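Local coordinates for D-alanyl transferase DltD (PDB 6O93), which is a membrane-associated member of the SGNH-hydrolase clan that probably takes part in attaching D-alanine to lipoteichoic acid in the Gram-positive cell wall, at residues S47-F52 against R353-V358; F52-P57 against M211-A216; A332-C337 against D359-E364. One frame throughout, in Å; residues are numbered along the deposited sequence.

Contact 1. Residues S47-F52 against R353-V358; sequences SELSRF and RGWLAV. With NA (sodium ion), chain K; PO4 (phosphate ion), chain F.
The loop that carries Ser-47, the likely nucleophilic serine of an SGNH-hydrolase-like fold, runs against helix 352-367 through Trp-355, whose indole meets Glu-48, Leu-49 and Arg-51. With CG of Trp-355 opposite its own carbonyl carbon (chi1 -82°), the ring reaches from the helix to the short 3-10 turn 47-50. The carbonyl oxygen of Glu-48 lies at the indole edge, near the ring plane, 3.4 Å from Trp-355 CZ2. Leu-49 sends CD2 to Trp-355 CH2 at 4.0 Å, its side chain crossing that of the tryptophan at about a right angle. Arg-51 O comes within 3.4 Å of Trp-355 NE1, but the angle is too poor for a hydrogen bond, so the indole meets this turn by van der Waals contact with two carbonyl oxygens and the Leu-49 methyl. The turn is braced from within. Ser-47 O accepts from both the backbone N and the hydroxyl of Ser-50, the latter at 2.9 Å between OG and O.

The N-terminal end of the turn meets the bound ions. Glu-48 bends at chi2 (-74°) and binds the sodium ion through OE1 at 2.5 Å, together with Ser-46, Ser-104 and a phosphate oxygen. That phosphate O4 also accepts from Ser-47 N at 3.0 Å and from Ser-47 OG at 2.6 Å. The phosphate probably came from the crystallisation liquor; because Gly-77 N binds it too, its position is consistent with the oxyanion hole of SGNH enzymes. Ser-47 OG is also hydrogen-bonded to His-349, which with Asp-346 would complete a catalytic triad.

Ile-102 of strand 98-102 touches Glu-48, Leu-49 and Trp-355 alike, Pro-57 of helix 57-63 packs on the indole, and Leu-356 turns to helix 220-233.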
loop_
_atom_site.group_PDB
_atom_site.type_symbol
_atom_site.label_atom_id
_atom_site.label_comp_id
_atom_site.label_asym_id
_atom_site.label_seq_id
_atom_site.Cartn_x
_atom_site.Cartn_y
_atom_site.Cartn_z
ATOM N N SER A 47 -3.314 2.885 -5.669
ATOM C CA SER A 47 -3.249 3.359 -7.049
ATOM C C SER A 47 -2.198 4.444 -7.258
ATOM O O SER A 47 -1.754 4.647 -8.394
ATOM C CB SER A 47 -4.618 3.877 -7.498
ATOM O OG SER A 47 -5.055 4.965 -6.701
ATOM N N GLU A 48 -1.785 5.145 -6.202
ATOM C CA GLU A 48 -0.795 6.204 -6.370
ATOM C C GLU A 48 0.548 5.666 -6.848
ATOM O O GLU A 48 1.329 6.418 -7.443
ATOM C CB GLU A 48 -0.614 6.974 -5.058
ATOM C CG GLU A 48 0.077 6.202 -3.931
ATOM C CD GLU A 48 -0.805 5.142 -3.302
ATOM O OE1 GLU A 48 -2.037 5.181 -3.516
ATOM O OE2 GLU A 48 -0.265 4.267 -2.593
ATOM N N LEU A 49 0.833 4.385 -6.606
ATOM C CA LEU A 49 2.112 3.806 -7.001
ATOM C C LEU A 49 2.350 3.872 -8.506
ATOM O O LEU A 49 3.507 3.858 -8.937
ATOM C CB LEU A 49 2.192 2.351 -6.534
ATOM C CG LEU A 49 2.147 2.123 -5.021
ATOM C CD1 LEU A 49 2.133 0.638 -4.706
ATOM C CD2 LEU A 49 3.323 2.798 -4.330
ATOM N N SER A 50 1.291 3.940 -9.313
ATOM C CA SER A 50 1.431 3.931 -10.764
ATOM C C SER A 50 1.690 5.312 -11.353
ATOM O O SER A 50 1.918 5.417 -12.563
ATOM C CB SER A 50 0.175 3.337 -11.410
ATOM O OG SER A 50 -0.958 4.158 -11.174
ATOM N N ARG A 51 1.665 6.367 -10.537
ATOM C CA ARG A 51 1.884 7.731 -11.019
ATOM C C ARG A 51 3.377 7.927 -11.267
ATOM O O ARG A 51 4.100 8.568 -10.500
ATOM C CB ARG A 51 1.336 8.745 -10.024
ATOM C CG ARG A 51 -0.096 9.162 -10.304
ATOM C CD ARG A 51 -1.038 7.972 -10.372
ATOM N NE ARG A 51 -2.407 8.397 -10.645
ATOM C CZ ARG A 51 -3.453 7.578 -10.699
ATOM N NH1 ARG A 51 -3.300 6.277 -10.496
ATOM N NH2 ARG A 51 -4.659 8.068 -10.953
ATOM N N PHE A 52 3.838 7.364 -12.378
ATOM C CA PHE A 52 5.250 7.401 -12.718
ATOM C C PHE A 52 5.633 8.737 -13.341
ATOM O O PHE A 52 4.839 9.386 -14.029
ATOM C CB PHE A 52 5.596 6.264 -13.681
ATOM C CG PHE A 52 6.077 5.015 -12.997
ATOM C CD1 PHE A 52 5.289 4.375 -12.054
ATOM C CD2 PHE A 52 7.315 4.476 -13.306
ATOM C CE1 PHE A 52 5.731 3.224 -11.426
ATOM C CE2 PHE A 52 7.762 3.327 -12.683
ATOM C CZ PHE A 52 6.968 2.699 -11.742
ATOM N N ARG A 353 6.598 16.550 -7.706
ATOM C CA ARG A 353 7.332 16.991 -6.529
ATOM C C ARG A 353 6.986 16.189 -5.282
ATOM O O ARG A 353 7.797 16.136 -4.351
ATOM C CB ARG A 353 7.073 18.477 -6.272
ATOM C CG ARG A 353 7.634 19.395 -7.349
ATOM C CD ARG A 353 7.456 20.849 -6.960
ATOM N NE ARG A 353 8.219 21.176 -5.760
ATOM C CZ ARG A 353 7.944 22.189 -4.944
ATOM N NH1 ARG A 353 6.910 22.986 -5.189
ATOM N NH2 ARG A 353 8.703 22.400 -3.878
ATOM N N GLY A 354 5.808 15.566 -5.240
ATOM C CA GLY A 354 5.471 14.723 -4.104
ATOM C C GLY A 354 6.338 13.481 -4.032
ATOM O O GLY A 354 6.881 13.144 -2.975
ATOM N N TRP A 355 6.483 12.781 -5.159
ATOM C CA TRP A 355 7.330 11.592 -5.177
ATOM C C TRP A 355 8.791 11.950 -4.933
ATOM O O TRP A 355 9.513 11.204 -4.261
ATOM C CB TRP A 355 7.172 10.853 -6.503
ATOM C CG TRP A 355 5.970 9.965 -6.539
ATOM C CD1 TRP A 355 4.901 10.064 -7.379
ATOM C CD2 TRP A 355 5.710 8.843 -5.687
ATOM N NE1 TRP A 355 3.993 9.068 -7.108
ATOM C CE2 TRP A 355 4.467 8.305 -6.073
ATOM C CE3 TRP A 355 6.409 8.239 -4.636
ATOM C CZ2 TRP A 355 3.907 7.195 -5.447
ATOM C CZ3 TRP A 355 5.853 7.133 -4.018
ATOM C CH2 TRP A 355 4.614 6.624 -4.425
ATOM N N LEU A 356 9.248 13.084 -5.470
ATOM C CA LEU A 356 10.611 13.528 -5.195
ATOM C C LEU A 356 10.835 13.699 -3.699
ATOM O O LEU A 356 11.864 13.271 -3.164
ATOM C CB LEU A 356 10.899 14.840 -5.928
ATOM C CG LEU A 356 12.314 15.400 -5.748
ATOM C CD1 LEU A 356 13.341 14.500 -6.431
ATOM C CD2 LEU A 356 12.407 16.825 -6.271
ATOM N N ALA A 357 9.880 14.328 -3.007
ATOM C CA ALA A 357 9.994 14.486 -1.562
ATOM C C ALA A 357 9.966 13.135 -0.860
ATOM O O ALA A 357 10.758 12.885 0.057
ATOM C CB ALA A 357 8.873 15.386 -1.042
ATOM N N VAL A 358 9.059 12.248 -1.276
ATOM C CA VAL A 358 9.010 10.911 -0.690
ATOM C C VAL A 358 10.311 10.170 -0.960
ATOM O O VAL A 358 10.870 9.517 -0.069
ATOM C CB VAL A 358 7.795 10.133 -1.232
ATOM C CG1 VAL A 358 7.885 8.666 -0.840
ATOM C CG2 VAL A 358 6.500 10.743 -0.720
HETATM NA NA NA K . -4.399 5.868 -3.320
HETATM P P PO4 F . -7.266 3.656 -3.841
HETATM O O1 PO4 F . -7.406 2.312 -3.166
HETATM O O2 PO4 F . -7.360 4.751 -2.804
HETATM O O3 PO4 F . -8.367 3.831 -4.861
HETATM O O4 PO4 F . -5.930 3.738 -4.539
#

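Contact 2. Residues F52-P57 against M211-A216; sequences FSAFHP and MKQLPA
Both methyl groups of Leu-214 press on a backbone oxygen: CD1 and CD2 each lie 3.3 Å from Ala-54 O, so an acceptor meets hydrocarbon here. The leucine also reaches the Ala-54 methyl, CD2 to CB at 3.7 Å, because its side chain leaves beside the backbone N (chi1 -63°) and its branches swing toward the 52-57 loop. Phe-55 joins more loosely, CE1 to Leu-214 CD2 at 4.3 Å, while the Ala-54 methyl lies over one face of the Phe-55 ring, toward its rim.

Gln-213 adds the polar half. Its chain runs extended beyond CG, bringing OE1 to 3.5 Å from Ala-54 CB. The same OE1 accepts from a water at 2.7 Å, and this water accepts from Ala-54 N at 2.9 Å, so a single solvent molecule bridges the segments where no direct hydrogen bond does.

Two type I turns face each other in this interface, Ser-53 to His-56 and Met-211 to Leu-214. The first is reinforced by an ST turn, with Phe-55 N donating to Ser-53 OG at 3.3 Å, and it leads into helix 57-63, where His-56 is the N-cap and its ND1 accepts from Ser-58 N. The His-56 ring lies between Phe-52 and Pro-57, one on each face. Leu-214 also packs on Leu-60 of helix 57-63 and Leu-223 of helix 220-233.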
loop_
_atom_site.group_PDB
_atom_site.type_symbol
_atom_site.label_atom_id
_atom_site.label_comp_id
_atom_site.label_asym_id
_atom_site.label_seq_id
_atom_site.Cartn_x
_atom_site.Cartn_y
_atom_site.Cartn_z
ATOM N N PHE A 52 3.838 7.364 -12.378
ATOM C CA PHE A 52 5.250 7.401 -12.718
ATOM C C PHE A 52 5.633 8.737 -13.341
ATOM O O PHE A 52 4.839 9.386 -14.029
ATOM C CB PHE A 52 5.596 6.264 -13.681
ATOM C CG PHE A 52 6.077 5.015 -12.997
ATOM C CD1 PHE A 52 5.289 4.375 -12.054
ATOM C CD2 PHE A 52 7.315 4.476 -13.306
ATOM C CE1 PHE A 52 5.731 3.224 -11.426
ATOM C CE2 PHE A 52 7.762 3.327 -12.683
ATOM C CZ PHE A 52 6.968 2.699 -11.742
ATOM N N SER A 53 6.869 9.145 -13.080
ATOM C CA SER A 53 7.490 10.290 -13.731
ATOM C C SER A 53 8.990 10.171 -13.504
ATOM O O SER A 53 9.472 9.195 -12.924
ATOM C CB SER A 53 6.939 11.614 -13.192
ATOM O OG SER A 53 7.400 11.862 -11.875
ATOM N N ALA A 54 9.734 11.179 -13.963
ATOM C CA ALA A 54 11.176 11.182 -13.751
ATOM C C ALA A 54 11.537 11.175 -12.272
ATOM O O ALA A 54 12.662 10.803 -11.921
ATOM C CB ALA A 54 11.804 12.399 -14.434
ATOM N N PHE A 55 10.607 11.561 -11.400
ATOM C CA PHE A 55 10.871 11.699 -9.976
ATOM C C PHE A 55 10.216 10.607 -9.146
ATOM O O PHE A 55 10.288 10.655 -7.913
ATOM C CB PHE A 55 10.402 13.079 -9.511
ATOM C CG PHE A 55 10.776 14.170 -10.462
ATOM C CD1 PHE A 55 12.013 14.783 -10.380
ATOM C CD2 PHE A 55 9.907 14.554 -11.468
ATOM C CE1 PHE A 55 12.369 15.773 -11.270
ATOM C CE2 PHE A 55 10.257 15.543 -12.359
ATOM C CZ PHE A 55 11.491 16.152 -12.262
ATOM N N HIS A 56 9.580 9.633 -9.787
ATOM C CA HIS A 56 9.084 8.464 -9.080
ATOM C C HIS A 56 10.262 7.668 -8.518
ATOM O O HIS A 56 11.302 7.551 -9.177
ATOM C CB HIS A 56 8.260 7.598 -10.033
ATOM C CG HIS A 56 7.479 6.513 -9.360
ATOM N ND1 HIS A 56 8.049 5.326 -8.955
ATOM C CD2 HIS A 56 6.165 6.425 -9.047
ATOM C CE1 HIS A 56 7.122 4.557 -8.409
ATOM N NE2 HIS A 56 5.970 5.201 -8.453
ATOM N N PRO A 57 10.141 7.113 -7.307
ATOM C CA PRO A 57 11.282 6.387 -6.725
ATOM C C PRO A 57 11.815 5.264 -7.599
ATOM O O PRO A 57 13.023 5.000 -7.577
ATOM C CB PRO A 57 10.715 5.852 -5.404
ATOM C CG PRO A 57 9.627 6.803 -5.054
ATOM C CD PRO A 57 9.017 7.220 -6.359
ATOM N N MET A 211 14.236 8.321 -17.476
ATOM C CA MET A 211 15.626 8.512 -17.075
ATOM C C MET A 211 16.321 9.552 -17.943
ATOM O O MET A 211 17.204 10.271 -17.462
ATOM C CB MET A 211 16.380 7.184 -17.141
ATOM C CG MET A 211 16.195 6.305 -15.915
ATOM S SD MET A 211 16.896 4.654 -16.111
ATOM C CE MET A 211 18.590 5.038 -16.538
ATOM N N LYS A 212 15.936 9.650 -19.218
ATOM C CA LYS A 212 16.538 10.617 -20.128
ATOM C C LYS A 212 16.209 12.059 -19.761
ATOM O O LYS A 212 16.827 12.975 -20.314
ATOM C CB LYS A 212 16.084 10.333 -21.560
ATOM C CG LYS A 212 16.461 8.943 -22.060
ATOM C CD LYS A 212 15.955 8.692 -23.471
ATOM C CE LYS A 212 16.372 7.317 -23.970
ATOM N NZ LYS A 212 15.789 7.001 -25.304
ATOM N N GLN A 213 15.259 12.282 -18.854
ATOM C CA GLN A 213 14.914 13.624 -18.407
ATOM C C GLN A 213 15.733 14.082 -17.209
ATOM O O GLN A 213 15.715 15.274 -16.886
ATOM C CB GLN A 213 13.424 13.695 -18.045
ATOM C CG GLN A 213 12.477 13.467 -19.208
ATOM C CD GLN A 213 11.020 13.476 -18.779
ATOM O OE1 GLN A 213 10.669 12.960 -17.719
ATOM N NE2 GLN A 213 10.165 14.072 -19.601
ATOM N N LEU A 214 16.445 13.176 -16.549
ATOM C CA LEU A 214 17.118 13.480 -15.299
ATOM C C LEU A 214 18.588 13.817 -15.534
ATOM O O LEU A 214 19.217 13.277 -16.449
ATOM C CB LEU A 214 17.022 12.290 -14.341
ATOM C CG LEU A 214 15.611 11.911 -13.893
ATOM C CD1 LEU A 214 15.613 10.511 -13.309
ATOM C CD2 LEU A 214 15.078 12.915 -12.881
ATOM N N PRO A 215 19.166 14.699 -14.722
ATOM C CA PRO A 215 20.599 14.981 -14.846
ATOM C C PRO A 215 21.442 13.773 -14.462
ATOM O O PRO A 215 20.978 12.826 -13.825
ATOM C CB PRO A 215 20.821 16.150 -13.879
ATOM C CG PRO A 215 19.706 16.060 -12.907
ATOM C CD PRO A 215 18.536 15.508 -13.665
ATOM N N ALA A 216 22.713 13.827 -14.868
ATOM C CA ALA A 216 23.614 12.700 -14.649
ATOM C C ALA A 216 23.879 12.461 -13.169
ATOM O O ALA A 216 24.097 11.315 -12.760
ATOM C CB ALA A 216 24.931 12.938 -15.387
HETATM O O HOH W 1 8.563 12.858 -16.073
#

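Contact 3. Residues A332-C337 against D359-E364; sequences ADFSTC and DRQVDE
Gln-361 holds CG anti to its backbone C (chi1 -61°) and then bends at chi2 (-55°), which puts the CG methylene, rather than the amide, against Phe-334 and Ala-332. Phe-334 has its ring set in the same way relative to its own backbone, pointing CZ at the helix. Gln-361 CG meets the phenyl edge near the ring plane, 3.8 Å from Phe-334 CZ. The amide is turned steeply from the ring, the two planes standing 66° apart. On the strand, Ala-332 CB closes to 4.0 Å from Gln-361 CG.

Behind this edge the chain leaves strand 331-333, an outermost strand of the parallel sheet, through an Asx turn. Asp-333 OD1 accepts from Ser-335 OG at 2.6 Å on its syn side and from Ser-335 N at 3.0 Å, approached from above the carboxylate plane. Asp-333 OD2 makes a salt bridge with Lys-320 of helix 309-324.

No hydrogen bond spans the two segments, so the helix rests on the strand end through a thin aliphatic and aromatic contact, whereas the carboxylate of Asp-333, tied through OD1 to Ser-335 just past Phe-334 and salt-bridged through OD2, probably stays ionised.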
loop_
_atom_site.group_PDB
_atom_site.type_symbol
_atom_site.label_atom_id
_atom_site.label_comp_id
_atom_site.label_asym_id
_atom_site.label_seq_id
_atom_site.Cartn_x
_atom_site.Cartn_y
_atom_site.Cartn_z
ATOM N N ALA A 332 6.883 9.955 7.267
ATOM C CA ALA A 332 6.996 11.107 6.374
ATOM C C ALA A 332 5.586 11.645 6.157
ATOM O O ALA A 332 4.854 11.190 5.278
ATOM C CB ALA A 332 7.667 10.719 5.060
ATOM N N ASP A 333 5.203 12.623 6.975
ATOM C CA ASP A 333 3.854 13.187 6.945
ATOM C C ASP A 333 3.856 14.405 6.030
ATOM O O ASP A 333 4.289 15.490 6.422
ATOM C CB ASP A 333 3.394 13.551 8.352
ATOM C CG ASP A 333 1.982 14.108 8.380
ATOM O OD1 ASP A 333 1.305 14.075 7.330
ATOM O OD2 ASP A 333 1.551 14.584 9.452
ATOM N N PHE A 334 3.359 14.229 4.807
ATOM C CA PHE A 334 3.215 15.326 3.861
ATOM C C PHE A 334 1.773 15.824 3.761
ATOM O O PHE A 334 1.425 16.502 2.789
ATOM C CB PHE A 334 3.726 14.903 2.483
ATOM C CG PHE A 334 5.188 14.549 2.459
ATOM C CD1 PHE A 334 6.154 15.522 2.651
ATOM C CD2 PHE A 334 5.596 13.245 2.231
ATOM C CE1 PHE A 334 7.499 15.200 2.625
ATOM C CE2 PHE A 334 6.939 12.917 2.205
ATOM C CZ PHE A 334 7.891 13.896 2.402
ATOM N N SER A 335 0.929 15.506 4.747
ATOM C CA SER A 335 -0.459 15.952 4.703
ATOM C C SER A 335 -0.582 17.466 4.818
ATOM O O SER A 335 -1.593 18.027 4.383
ATOM C CB SER A 335 -1.269 15.278 5.815
ATOM O OG SER A 335 -0.795 15.652 7.097
ATOM N N THR A 336 0.419 18.136 5.389
ATOM C CA THR A 336 0.428 19.591 5.475
ATOM C C THR A 336 0.936 20.257 4.205
ATOM O O THR A 336 1.003 21.491 4.159
ATOM C CB THR A 336 1.290 20.044 6.657
ATOM O OG1 THR A 336 2.583 19.431 6.567
ATOM C CG2 THR A 336 0.634 19.665 7.978
ATOM N N CYS A 337 1.294 19.479 3.179
ATOM C CA CYS A 337 1.800 20.009 1.919
ATOM C C CYS A 337 0.704 20.181 0.876
ATOM O O CYS A 337 0.987 20.148 -0.330
ATOM C CB CYS A 337 2.905 19.100 1.379
ATOM S SG CYS A 337 4.295 18.876 2.514
ATOM N N ASP A 359 10.818 10.266 -2.189
ATOM C CA ASP A 359 12.054 9.576 -2.543
ATOM C C ASP A 359 13.202 9.980 -1.625
ATOM O O ASP A 359 14.014 9.137 -1.226
ATOM C CB ASP A 359 12.414 9.867 -4.000
ATOM C CG ASP A 359 13.699 9.190 -4.424
ATOM O OD1 ASP A 359 13.661 7.974 -4.716
ATOM O OD2 ASP A 359 14.744 9.874 -4.458
ATOM N N ARG A 360 13.300 11.268 -1.288
ATOM C CA ARG A 360 14.369 11.703 -0.395
ATOM C C ARG A 360 14.226 11.058 0.978
ATOM O O ARG A 360 15.213 10.591 1.559
ATOM C CB ARG A 360 14.377 13.226 -0.272
ATOM C CG ARG A 360 15.347 13.741 0.782
ATOM C CD ARG A 360 15.628 15.228 0.632
ATOM N NE ARG A 360 14.439 16.049 0.839
ATOM C CZ ARG A 360 14.449 17.378 0.889
ATOM N NH1 ARG A 360 15.589 18.041 0.752
ATOM N NH2 ARG A 360 13.320 18.046 1.078
ATOM N N GLN A 361 13.004 11.014 1.508
ATOM C CA GLN A 361 12.790 10.386 2.805
ATOM C C GLN A 361 13.061 8.888 2.744
ATOM O O GLN A 361 13.635 8.320 3.680
ATOM C CB GLN A 361 11.369 10.663 3.292
ATOM C CG GLN A 361 11.073 12.143 3.480
ATOM C CD GLN A 361 12.068 12.815 4.404
ATOM O OE1 GLN A 361 12.417 12.276 5.454
ATOM N NE2 GLN A 361 12.546 13.991 4.008
ATOM N N VAL A 362 12.662 8.231 1.653
ATOM C CA VAL A 362 12.948 6.806 1.504
ATOM C C VAL A 362 14.453 6.574 1.443
ATOM O O VAL A 362 14.993 5.698 2.129
ATOM C CB VAL A 362 12.244 6.237 0.259
ATOM C CG1 VAL A 362 12.758 4.837 -0.043
ATOM C CG2 VAL A 362 10.739 6.215 0.456
ATOM N N ASP A 363 15.152 7.355 0.618
ATOM C CA ASP A 363 16.591 7.168 0.464
ATOM C C ASP A 363 17.316 7.370 1.790
ATOM O O ASP A 363 18.167 6.561 2.176
ATOM C CB ASP A 363 17.134 8.124 -0.599
ATOM C CG ASP A 363 18.488 7.699 -1.127
ATOM O OD1 ASP A 363 18.576 6.591 -1.696
ATOM O OD2 ASP A 363 19.463 8.466 -0.976
ATOM N N GLU A 364 16.993 8.453 2.502
ATOM C CA GLU A 364 17.587 8.672 3.816
ATOM C C GLU A 364 17.257 7.522 4.758
ATOM O O GLU A 364 18.109 7.080 5.538
ATOM C CB GLU A 364 17.098 10.000 4.399
ATOM C CG GLU A 364 17.565 11.233 3.633
ATOM C CD GLU A 364 16.962 12.520 4.174
ATOM O OE1 GLU A 364 16.122 12.442 5.095
ATOM O OE2 GLU A 364 17.325 13.608 3.680
#

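In the fold
Helix 352-367 links contacts 1 and 3, whose centres lie about 11 Å apart: its first turn faces the serine-bearing loop, and a later turn faces the end of strand 331-333. Val-358 and Ala-357 of contact 1 also touch Phe-334 of contact 3. Contact 2 shares Phe-52 with contact 1, their centres about 12 Å apart, and is nested inside the long span of chain that contact 1 closes; contact 3 comes after contact 2 and crosses contact 1. His-56 ties the first two together through Leu-49 O. Contact 1 holds Glu-48 of the sodium site and Ser-47 of the presumed triad, whose Asp-346 and His-349 fall, in sequence, between the segments of contact 3; contacts 2 and 3 pack the neighbouring loop and helix.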